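Side-chain contacts in succinylglutamate desuccinylase (Vibrio parahaemolyticus, PDB 2BCO), which probably hydrolyses N-succinylglutamate to succinate and glutamate with the help of one zinc ion, the last step of arginine breakdown by the AST pathway: residues 36-39 against 40-43; 95-98 against 99-102; 180-183 against 184-188; 332-336 against 337-341. All coordinates share one frame; numbering follows the deposited sequence.

Contact 1: residues 36-39 against 40-43; sequences LYQR and GVLE
Strands 36-38 and 41-43 run antiparallel, their short axes 153° apart, and Leu36 faces Leu42 as a non-hydrogen-bonded pair. A type II turn from Gln38 to Val41 joins them, closed by Val41 N to Gln38 O at 3.1 Å; beyond it the bond from Tyr37 N to Val41 O is weak. Gly40 takes the third place of the turn with a positive phi, which favours glycine. Farthest from the turn, Tyr37 OH donates to Glu43 OE1 at 2.6 Å. The oxygen sits at the edge of the ring, near its plane, whereas the phenol comes from above the carboxylate plane, the two flat groups being turned 62° apart. An extended Glu43 side chain, with CG anti to the backbone N (chi1 -170°), carries the carboxylate out to the phenol, and its CB lies 3.7 Å from Tyr37 CE2. The same ring edge receives Val41 CG1, 3.7 Å from Tyr37 CD2. Val41 uses its other methyl on Gln38: CG2 is 3.4 Å from Gln38 CG, so the branched side chain is held between the aliphatic base of the glutamine and the tyrosine. Leu36 CD1 and Leu42 CG meet at 4.3 Å, and Phe10 of helix 10-15 touches both leucines. Lys35 hydrogen-bonds the phenol oxygen as well, and Arg90 forms a salt bridge with Glu43 OE2, which would favour an ionised carboxylate. Helix 125-141 packs on Gln38, Val41 and Glu43. These features describe a beta hairpin closed by a type II turn, whose second strand pairs with strand 90-95.

Contact 2: residues 95-98 against 99-102; sequences IAHP and ESTL
His97 O is gripped by two backbone N-H groups of the first helical turn, Ser100 N at 3.1 Å and Thr101 N at 3.4 Å, both weak bonds. Pro98 O likewise takes two, a sounder one from Leu102 N at 3.2 Å and a weak one from Thr101 N, so that Thr101 N is shared between two carbonyls. The imidazole of His97 folds back beside this turn. Ser100 CB stands almost exactly over the middle of one ring face, 3.6 Å from the centroid and 6° off the normal, a CH-pi contact. With its hydroxyl turned opposite the backbone N (chi1 -170°), Ser100 bonds through OG to Thr105 O, while its methylene meets the histidine. At the ring edge a water lies 2.8 Å from His97 ND1 and accepts the N-H of Glu99 at 2.9 Å, bridging the side chain to an amide at the start of the helix. The other ring nitrogen, NE2, is bonded to Glu126 OE2, so the imidazole is fixed at both nitrogens and over one face. Thr101 CB packs against Pro98 O, while its hydroxyl bonds to the carbonyl O of Gly64, which lies between the zinc ligands His63 and Glu66 in the chain. Pro98 has its ring against Arg39 and Thr14. The side chain of Ser100 lies about 7 Å from that of His63, near the metal site without taking part in it. His97 as N-cap and Pro98 in the first helical turn make this a helix N-terminus, here leading from strand 90-95 into helix 98-102 of the catalytic domain.

Contact 3: residues 180-183 against 184-188; sequences ALVD and FLDSA
Leu181 and Leu185 reach each other through different first torsions: CG of Leu181 is anti to its backbone N (chi1 -179°), whereas CG of Leu185 is anti to its carbonyl carbon (chi1 -86°). On successive turns of helix 179-188, the helix of the beta-alpha-beta unit between strands 165-169 and 192-195, the two side chains pack along the helix, slanting across one another. The exact place of Leu185 CD2, the methyl nearest Leu181 CG, is doubtful, because it sits too close to Leu181 O in the model. Both leucines rest on Leu216 of strand 214-220. The side chain of Phe184 touches Leu152 and Met218 of the strands and Phe237 of helix 235-245, joining the helix to both. Backbone N-H groups bond to the carbonyl four residues earlier, Phe184 N to Ala180 O and Ser187 N to Asp183 O among them; Asp186 N to Val182 O, at 3.0 Å, is nearly straight, with 166° at the hydrogen. Val182 and Asp186 stand side by side and point the same way, but their ends touch lightly, Val182 CG1 being 4.0 Å from Asp186 OD1. The other carboxylate oxygen, Asp186 OD2, accepts the amide of Cys257, tying the helix to the segment ahead of strand 258-267. Two acidic groups, Asp183 and Asp186, lie near each other on the partly exposed side, and the like charges would probably repel mildly. One turn on from Asp183, the hydroxyl of Ser187 bends back along the helix, its OG lying 3.1 Å from Asp183 O.

Contact 4: residues 332-336 against 337-341; sequences TRFEE and GELVY
A two-residue beta hairpin with a type I' turn from Glu335 to Glu338 joins the end of strand 322-335 to strand 338-341, the last strand of the chain. Phe334 and Leu339 face each other as a non-hydrogen-bonded pair, and Leu339 CD1 sits over the centre of the phenyl face, 3.9 Å from its centroid and 13° off the normal, a CH-pi contact. The edge of the same ring is turned to the backbone of Gly337 and Glu338. Thr332 and Tyr341 lie on the same face of the hairpin, Thr332 CG2 against Tyr341 CB at 3.9 Å. Two pairs of backbone bonds hold the ladder: Arg333 with Val340 in both directions, and Glu335 with Glu338, of which Glu335 N to Glu338 O is the shorter at 2.8 Å. Glu336 and Gly337 occupy the turn with positive phi values, and the angles of Gly337 call for glycine. Lys179 and Val182 of helix 179-188 touch the Phe334 side chain, while Glu338 OE2 accepts the amide of Arg177. Arg333, Glu335 and Val340 share the other face of the hairpin. Arg333 has its CG between the backbone N and the carbonyl carbon (chi1 60°), and from there its extended chain brings the guanidinium over the valine. Arg333 NH2 forms a salt bridge with Glu335 OE2 at 3.2 Å, within one strand, and beneath the pair Val340 CG2 touches one guanidinium face, offset toward the rim, with Arg333 CZ at 3.6 Å.

Contacts 1 and 4 are both beta hairpins, with type II and type I' turns, on opposite sides of the chain's centre. Contacts 1, 2 and 3 are partly buried, whereas contact 4 lies at the surface. Contact 1 ties its polar ends with a short phenol-carboxylate bond; contact 4 uses a salt bridge within one strand, resting on a valine. Contacts 2 and 3 are helical, the former a start near the zinc site with several weak backbone bonds and one bridging water, the latter a regular helix with an apolar inner side. Neighbours touch in pairs: Gly40 O probably accepts Ile95 N between contacts 1 and 2, and Val182 CG2 packs on Phe334 CZ at 3.5 Å between contacts 3 and 4.

Contact 1: residues 36-39 against 40-43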
loop_
_atom_site.group_PDB
_atom_site.type_symbol
_atom_site.label_atom_id
_atom_site.label_comp_id
_atom_site.label_asym_id
_atom_site.label_seq_id
_atom_site.Cartn_x
_atom_site.Cartn_y
_atom_site.Cartn_z
ATOM N N LEU A 36 -21.932 2.811 4.140
ATOM C CA LEU A 36 -21.282 3.736 3.216
ATOM C C LEU A 36 -21.257 5.112 3.870
ATOM O O LEU A 36 -22.244 5.837 3.837
ATOM C CB LEU A 36 -22.042 3.811 1.887
ATOM C CG LEU A 36 -21.323 4.574 0.761
ATOM C CD1 LEU A 36 -20.090 3.797 0.323
ATOM C CD2 LEU A 36 -22.262 4.768 -0.421
ATOM N N TYR A 37 -20.126 5.469 4.464
ATOM C CA TYR A 37 -20.001 6.752 5.140
ATOM C C TYR A 37 -20.060 7.946 4.199
ATOM O O TYR A 37 -20.727 8.937 4.488
ATOM C CB TYR A 37 -18.698 6.806 5.928
ATOM C CG TYR A 37 -18.652 5.882 7.119
ATOM C CD1 TYR A 37 -19.559 6.014 8.167
ATOM C CD2 TYR A 37 -17.669 4.906 7.225
ATOM C CE1 TYR A 37 -19.484 5.192 9.297
ATOM C CE2 TYR A 37 -17.584 4.082 8.345
ATOM C CZ TYR A 37 -18.490 4.231 9.377
ATOM O OH TYR A 37 -18.397 3.422 10.486
ATOM N N GLN A 38 -19.357 7.845 3.076
ATOM C CA GLN A 38 -19.303 8.915 2.085
ATOM C C GLN A 38 -18.755 8.291 0.806
ATOM O O GLN A 38 -18.507 7.085 0.768
ATOM C CB GLN A 38 -18.367 10.025 2.569
ATOM C CG GLN A 38 -16.949 9.537 2.833
ATOM C CD GLN A 38 -16.050 10.593 3.442
ATOM O OE1 GLN A 38 -16.172 10.928 4.619
ATOM N NE2 GLN A 38 -15.139 11.126 2.638
ATOM N N ARG A 39 -18.554 9.097 -0.233
ATOM C CA ARG A 39 -18.038 8.562 -1.490
ATOM C C ARG A 39 -16.700 7.831 -1.328
ATOM O O ARG A 39 -15.714 8.405 -0.861
ATOM C CB ARG A 39 -17.894 9.670 -2.543
ATOM C CG ARG A 39 -17.381 9.160 -3.891
ATOM C CD ARG A 39 -17.579 10.134 -5.060
ATOM N NE ARG A 39 -16.722 11.317 -4.995
ATOM C CZ ARG A 39 -16.174 11.907 -6.061
ATOM N NH1 ARG A 39 -16.386 11.425 -7.283
ATOM N NH2 ARG A 39 -15.422 12.990 -5.906
ATOM N N GLY A 40 -16.688 6.554 -1.706
ATOM C CA GLY A 40 -15.476 5.760 -1.636
ATOM C C GLY A 40 -15.069 5.257 -0.266
ATOM O O GLY A 40 -13.933 4.840 -0.076
ATOM N N VAL A 41 -15.983 5.292 0.692
ATOM C CA VAL A 41 -15.675 4.828 2.034
ATOM C C VAL A 41 -16.752 3.822 2.426
ATOM O O VAL A 41 -17.907 4.185 2.631
ATOM C CB VAL A 41 -15.645 6.008 3.022
ATOM C CG1 VAL A 41 -15.266 5.526 4.417
ATOM C CG2 VAL A 41 -14.643 7.061 2.524
ATOM N N LEU A 42 -16.372 2.554 2.512
ATOM C CA LEU A 42 -17.336 1.510 2.840
ATOM C C LEU A 42 -16.837 0.663 3.997
ATOM O O LEU A 42 -15.760 0.076 3.915
ATOM C CB LEU A 42 -17.553 0.601 1.621
ATOM C CG LEU A 42 -18.878 -0.155 1.388
ATOM C CD1 LEU A 42 -18.576 -1.536 0.789
ATOM C CD2 LEU A 42 -19.663 -0.311 2.679
ATOM N N GLU A 43 -17.602 0.602 5.080
ATOM C CA GLU A 43 -17.203 -0.233 6.203
ATOM C C GLU A 43 -17.985 -1.536 6.138
ATOM O O GLU A 43 -19.160 -1.544 5.776
ATOM C CB GLU A 43 -17.482 0.453 7.534
ATOM C CG GLU A 43 -16.859 -0.284 8.710
ATOM C CD GLU A 43 -16.985 0.474 10.010
ATOM O OE1 GLU A 43 -16.585 1.665 10.048
ATOM O OE2 GLU A 43 -17.475 -0.119 10.993
#

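Contact 2: residues 95-98 against 99-102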
loop_
_atom_site.group_PDB
_atom_site.type_symbol
_atom_site.label_atom_id
_atom_site.label_comp_id
_atom_site.label_asym_id
_atom_site.label_seq_id
_atom_site.Cartn_x
_atom_site.Cartn_y
_atom_site.Cartn_z
ATOM N N ILE A 95 -11.577 4.068 -1.517
ATOM C CA ILE A 95 -11.159 4.399 -2.869
ATOM C C ILE A 95 -10.844 5.874 -2.645
ATOM O O ILE A 95 -11.733 6.717 -2.663
ATOM C CB ILE A 95 -12.291 4.279 -3.909
ATOM C CG1 ILE A 95 -12.683 2.819 -4.109
ATOM C CG2 ILE A 95 -11.836 4.877 -5.240
ATOM C CD1 ILE A 95 -13.895 2.644 -4.984
ATOM N N ALA A 96 -9.583 6.171 -2.369
ATOM C CA ALA A 96 -9.182 7.538 -2.116
ATOM C C ALA A 96 -8.984 8.246 -3.443
ATOM O O ALA A 96 -8.556 7.635 -4.411
ATOM C CB ALA A 96 -7.883 7.558 -1.321
ATOM N N HIS A 97 -9.325 9.521 -3.506
ATOM C CA HIS A 97 -9.101 10.291 -4.733
ATOM C C HIS A 97 -9.755 9.875 -6.059
ATOM O O HIS A 97 -9.080 9.781 -7.086
ATOM C CB HIS A 97 -7.604 10.395 -4.970
ATOM C CG HIS A 97 -7.167 11.749 -5.391
ATOM N ND1 HIS A 97 -8.062 12.746 -5.727
ATOM C CD2 HIS A 97 -5.935 12.301 -5.511
ATOM C CE1 HIS A 97 -7.404 13.843 -6.029
ATOM N NE2 HIS A 97 -6.106 13.601 -5.905
ATOM N N PRO A 98 -11.072 9.654 -6.071
ATOM C CA PRO A 98 -11.706 9.261 -7.332
ATOM C C PRO A 98 -11.581 10.315 -8.448
ATOM O O PRO A 98 -11.636 9.990 -9.634
ATOM C CB PRO A 98 -13.155 9.008 -6.923
ATOM C CG PRO A 98 -13.341 9.945 -5.761
ATOM C CD PRO A 98 -12.065 9.753 -4.990
ATOM N N GLU A 99 -11.399 11.573 -8.077
ATOM C CA GLU A 99 -11.282 12.604 -9.091
ATOM C C GLU A 99 -10.038 12.385 -9.943
ATOM O O GLU A 99 -10.052 12.630 -11.147
ATOM C CB GLU A 99 -11.248 13.996 -8.454
ATOM C CG GLU A 99 -11.213 15.126 -9.467
ATOM C CD GLU A 99 -11.344 16.497 -8.824
ATOM O OE1 GLU A 99 -11.280 17.504 -9.560
ATOM O OE2 GLU A 99 -11.514 16.570 -7.588
ATOM N N SER A 100 -8.963 11.907 -9.322
ATOM C CA SER A 100 -7.722 11.667 -10.047
ATOM C C SER A 100 -7.802 10.390 -10.895
ATOM O O SER A 100 -7.096 10.252 -11.893
ATOM C CB SER A 100 -6.549 11.580 -9.066
ATOM O OG SER A 100 -5.314 11.569 -9.760
ATOM N N THR A 101 -8.659 9.458 -10.494
ATOM C CA THR A 101 -8.826 8.225 -11.247
ATOM C C THR A 101 -9.550 8.582 -12.545
ATOM O O THR A 101 -9.384 7.918 -13.566
ATOM C CB THR A 101 -9.659 7.193 -10.461
ATOM O OG1 THR A 101 -9.025 6.929 -9.209
ATOM C CG2 THR A 101 -9.776 5.893 -11.235
ATOM N N LEU A 102 -10.344 9.650 -12.501
ATOM C CA LEU A 102 -11.077 10.107 -13.680
ATOM C C LEU A 102 -10.146 10.843 -14.644
ATOM O O LEU A 102 -10.257 10.700 -15.860
ATOM C CB LEU A 102 -12.231 11.021 -13.263
ATOM C CG LEU A 102 -13.387 10.330 -12.531
ATOM C CD1 LEU A 102 -14.281 11.375 -11.902
ATOM C CD2 LEU A 102 -14.176 9.451 -13.506
HETATM O O HOH W 1 -10.856 12.898 -5.544
#

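Contact 3: residues 180-183 against 184-188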
loop_
_atom_site.group_PDB
_atom_site.type_symbol
_atom_site.label_atom_id
_atom_site.label_comp_id
_atom_site.label_asym_id
_atom_site.label_seq_id
_atom_site.Cartn_x
_atom_site.Cartn_y
_atom_site.Cartn_z
ATOM N N ALA A 180 1.803 -12.729 11.584
ATOM C CA ALA A 180 0.622 -12.808 10.729
ATOM C C ALA A 180 0.807 -12.005 9.446
ATOM O O ALA A 180 0.453 -12.475 8.363
ATOM C CB ALA A 180 -0.599 -12.322 11.480
ATOM N N LEU A 181 1.363 -10.798 9.562
ATOM C CA LEU A 181 1.586 -9.963 8.383
ATOM C C LEU A 181 2.513 -10.641 7.384
ATOM O O LEU A 181 2.237 -10.635 6.188
ATOM C CB LEU A 181 2.184 -8.610 8.768
ATOM C CG LEU A 181 2.403 -7.685 7.562
ATOM C CD1 LEU A 181 1.042 -7.221 7.022
ATOM C CD2 LEU A 181 3.245 -6.500 7.948
ATOM N N VAL A 182 3.611 -11.210 7.878
ATOM C CA VAL A 182 4.584 -11.901 7.034
ATOM C C VAL A 182 3.959 -13.144 6.412
ATOM O O VAL A 182 4.170 -13.423 5.236
ATOM C CB VAL A 182 5.845 -12.300 7.838
ATOM C CG1 VAL A 182 6.724 -13.243 7.018
ATOM C CG2 VAL A 182 6.635 -11.051 8.194
ATOM N N ASP A 183 3.192 -13.891 7.199
ATOM C CA ASP A 183 2.519 -15.071 6.667
ATOM C C ASP A 183 1.593 -14.636 5.532
ATOM O O ASP A 183 1.418 -15.365 4.554
ATOM C CB ASP A 183 1.680 -15.768 7.751
ATOM C CG ASP A 183 2.509 -16.665 8.650
ATOM O OD1 ASP A 183 1.960 -17.144 9.672
ATOM O OD2 ASP A 183 3.702 -16.894 8.337
ATOM N N PHE A 184 0.990 -13.455 5.681
ATOM C CA PHE A 184 0.080 -12.927 4.666
ATOM C C PHE A 184 0.843 -12.676 3.383
ATOM O O PHE A 184 0.389 -13.062 2.308
ATOM C CB PHE A 184 -0.570 -11.613 5.124
ATOM C CG PHE A 184 -1.401 -10.940 4.056
ATOM C CD1 PHE A 184 -2.551 -11.551 3.554
ATOM C CD2 PHE A 184 -1.005 -9.725 3.510
ATOM C CE1 PHE A 184 -3.297 -10.951 2.525
ATOM C CE2 PHE A 184 -1.746 -9.112 2.474
ATOM C CZ PHE A 184 -2.888 -9.734 1.983
ATOM N N LEU A 185 2.003 -12.029 3.503
ATOM C CA LEU A 185 2.847 -11.735 2.349
ATOM C C LEU A 185 3.155 -13.020 1.590
ATOM O O LEU A 185 3.025 -13.073 0.367
ATOM C CB LEU A 185 4.184 -11.110 2.776
ATOM C CG LEU A 185 4.408 -9.602 3.017
ATOM C CD1 LEU A 185 3.865 -8.788 1.848
ATOM C CD2 LEU A 185 3.744 -9.180 4.299
ATOM N N ASP A 186 3.575 -14.049 2.327
ATOM C CA ASP A 186 3.937 -15.323 1.728
ATOM C C ASP A 186 2.742 -15.999 1.069
ATOM O O ASP A 186 2.835 -16.481 -0.056
ATOM C CB ASP A 186 4.567 -16.238 2.790
ATOM C CG ASP A 186 5.885 -15.688 3.328
ATOM O OD1 ASP A 186 6.381 -16.204 4.347
ATOM O OD2 ASP A 186 6.433 -14.741 2.730
ATOM N N SER A 187 1.612 -16.018 1.761
ATOM C CA SER A 187 0.422 -16.637 1.195
ATOM C C SER A 187 -0.039 -15.894 -0.051
ATOM O O SER A 187 -0.545 -16.513 -0.986
ATOM C CB SER A 187 -0.714 -16.668 2.223
ATOM O OG SER A 187 -0.399 -17.554 3.281
ATOM N N ALA A 188 0.147 -14.572 -0.064
ATOM C CA ALA A 188 -0.261 -13.739 -1.195
ATOM C C ALA A 188 0.695 -13.860 -2.359
ATOM O O ALA A 188 0.395 -13.397 -3.451
ATOM C CB ALA A 188 -0.364 -12.276 -0.771
#

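Contact 4: residues 332-336 against 337-341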
loop_
_atom_site.group_PDB
_atom_site.type_symbol
_atom_site.label_atom_id
_atom_site.label_comp_id
_atom_site.label_asym_id
_atom_site.label_seq_id
_atom_site.Cartn_x
_atom_site.Cartn_y
_atom_site.Cartn_z
ATOM N N THR A 332 17.165 -12.265 8.039
ATOM C CA THR A 332 16.107 -11.956 8.975
ATOM C C THR A 332 15.710 -13.082 9.925
ATOM O O THR A 332 16.130 -14.227 9.775
ATOM C CB THR A 332 14.868 -11.505 8.192
ATOM O OG1 THR A 332 14.477 -12.547 7.276
ATOM C CG2 THR A 332 15.183 -10.226 7.413
ATOM N N ARG A 333 14.884 -12.727 10.900
ATOM C CA ARG A 333 14.390 -13.663 11.889
ATOM C C ARG A 333 13.274 -12.966 12.653
ATOM O O ARG A 333 13.040 -11.775 12.460
ATOM C CB ARG A 333 15.517 -14.048 12.856
ATOM C CG ARG A 333 16.121 -12.856 13.620
ATOM C CD ARG A 333 17.356 -13.259 14.431
ATOM N NE ARG A 333 17.618 -12.315 15.515
ATOM C CZ ARG A 333 18.100 -11.093 15.340
ATOM N NH1 ARG A 333 18.390 -10.658 14.117
ATOM N NH2 ARG A 333 18.267 -10.296 16.383
ATOM N N PHE A 334 12.591 -13.710 13.514
ATOM C CA PHE A 334 11.522 -13.160 14.335
ATOM C C PHE A 334 11.978 -13.069 15.787
ATOM O O PHE A 334 12.307 -14.080 16.416
ATOM C CB PHE A 334 10.265 -14.032 14.255
ATOM C CG PHE A 334 9.301 -13.614 13.179
ATOM C CD1 PHE A 334 8.562 -12.438 13.310
ATOM C CD2 PHE A 334 9.153 -14.373 12.020
ATOM C CE1 PHE A 334 7.680 -12.029 12.303
ATOM C CE2 PHE A 334 8.279 -13.979 11.010
ATOM C CZ PHE A 334 7.542 -12.801 11.146
ATOM N N GLU A 335 12.017 -11.851 16.310
ATOM C CA GLU A 335 12.396 -11.638 17.692
ATOM C C GLU A 335 11.181 -11.065 18.401
ATOM O O GLU A 335 10.748 -9.948 18.117
ATOM C CB GLU A 335 13.577 -10.675 17.796
ATOM C CG GLU A 335 14.109 -10.545 19.224
ATOM C CD GLU A 335 15.391 -9.738 19.316
ATOM O OE1 GLU A 335 15.923 -9.591 20.438
ATOM O OE2 GLU A 335 15.868 -9.246 18.272
ATOM N N GLU A 336 10.618 -11.853 19.314
ATOM C CA GLU A 336 9.440 -11.443 20.077
ATOM C C GLU A 336 8.260 -11.099 19.167
ATOM O O GLU A 336 7.498 -10.176 19.449
ATOM C CB GLU A 336 9.779 -10.241 20.966
ATOM C CG GLU A 336 10.821 -10.530 22.036
ATOM C CD GLU A 336 10.257 -11.312 23.210
ATOM O OE1 GLU A 336 9.784 -12.454 23.005
ATOM O OE2 GLU A 336 10.285 -10.778 24.343
ATOM N N GLY A 337 8.114 -11.849 18.080
ATOM C CA GLY A 337 7.017 -11.618 17.157
ATOM C C GLY A 337 7.235 -10.483 16.170
ATOM O O GLY A 337 6.314 -10.104 15.446
ATOM N N GLU A 338 8.449 -9.944 16.141
ATOM C CA GLU A 338 8.799 -8.845 15.249
ATOM C C GLU A 338 9.881 -9.294 14.261
ATOM O O GLU A 338 10.875 -9.914 14.656
ATOM C CB GLU A 338 9.309 -7.656 16.077
ATOM C CG GLU A 338 9.886 -6.494 15.266
ATOM C CD GLU A 338 8.816 -5.672 14.537
ATOM O OE1 GLU A 338 9.192 -4.722 13.830
ATOM O OE2 GLU A 338 7.608 -5.969 14.669
ATOM N N LEU A 339 9.695 -8.987 12.982
ATOM C CA LEU A 339 10.688 -9.379 11.992
ATOM C C LEU A 339 11.816 -8.355 11.997
ATOM O O LEU A 339 11.609 -7.194 11.632
ATOM C CB LEU A 339 10.075 -9.474 10.584
ATOM C CG LEU A 339 11.053 -10.108 9.578
ATOM C CD1 LEU A 339 11.064 -11.631 9.775
ATOM C CD2 LEU A 339 10.669 -9.756 8.141
ATOM N N VAL A 340 13.003 -8.785 12.419
ATOM C CA VAL A 340 14.164 -7.903 12.472
ATOM C C VAL A 340 15.292 -8.496 11.641
ATOM O O VAL A 340 15.232 -9.659 11.247
ATOM C CB VAL A 340 14.680 -7.707 13.933
ATOM C CG1 VAL A 340 13.551 -7.192 14.823
ATOM C CG2 VAL A 340 15.251 -9.021 14.480
ATOM N N TYR A 341 16.314 -7.702 11.357
ATOM C CA TYR A 341 17.441 -8.212 10.584
ATOM C C TYR A 341 18.797 -8.057 11.277
ATOM O O TYR A 341 18.971 -7.225 12.172
ATOM C CB TYR A 341 17.493 -7.570 9.198
ATOM C CG TYR A 341 17.255 -6.080 9.157
ATOM C CD1 TYR A 341 15.965 -5.563 9.063
ATOM C CD2 TYR A 341 18.321 -5.187 9.147
ATOM C CE1 TYR A 341 15.745 -4.179 8.944
ATOM C CE2 TYR A 341 18.114 -3.807 9.031
ATOM C CZ TYR A 341 16.827 -3.314 8.928
ATOM O OH TYR A 341 16.633 -1.961 8.793
#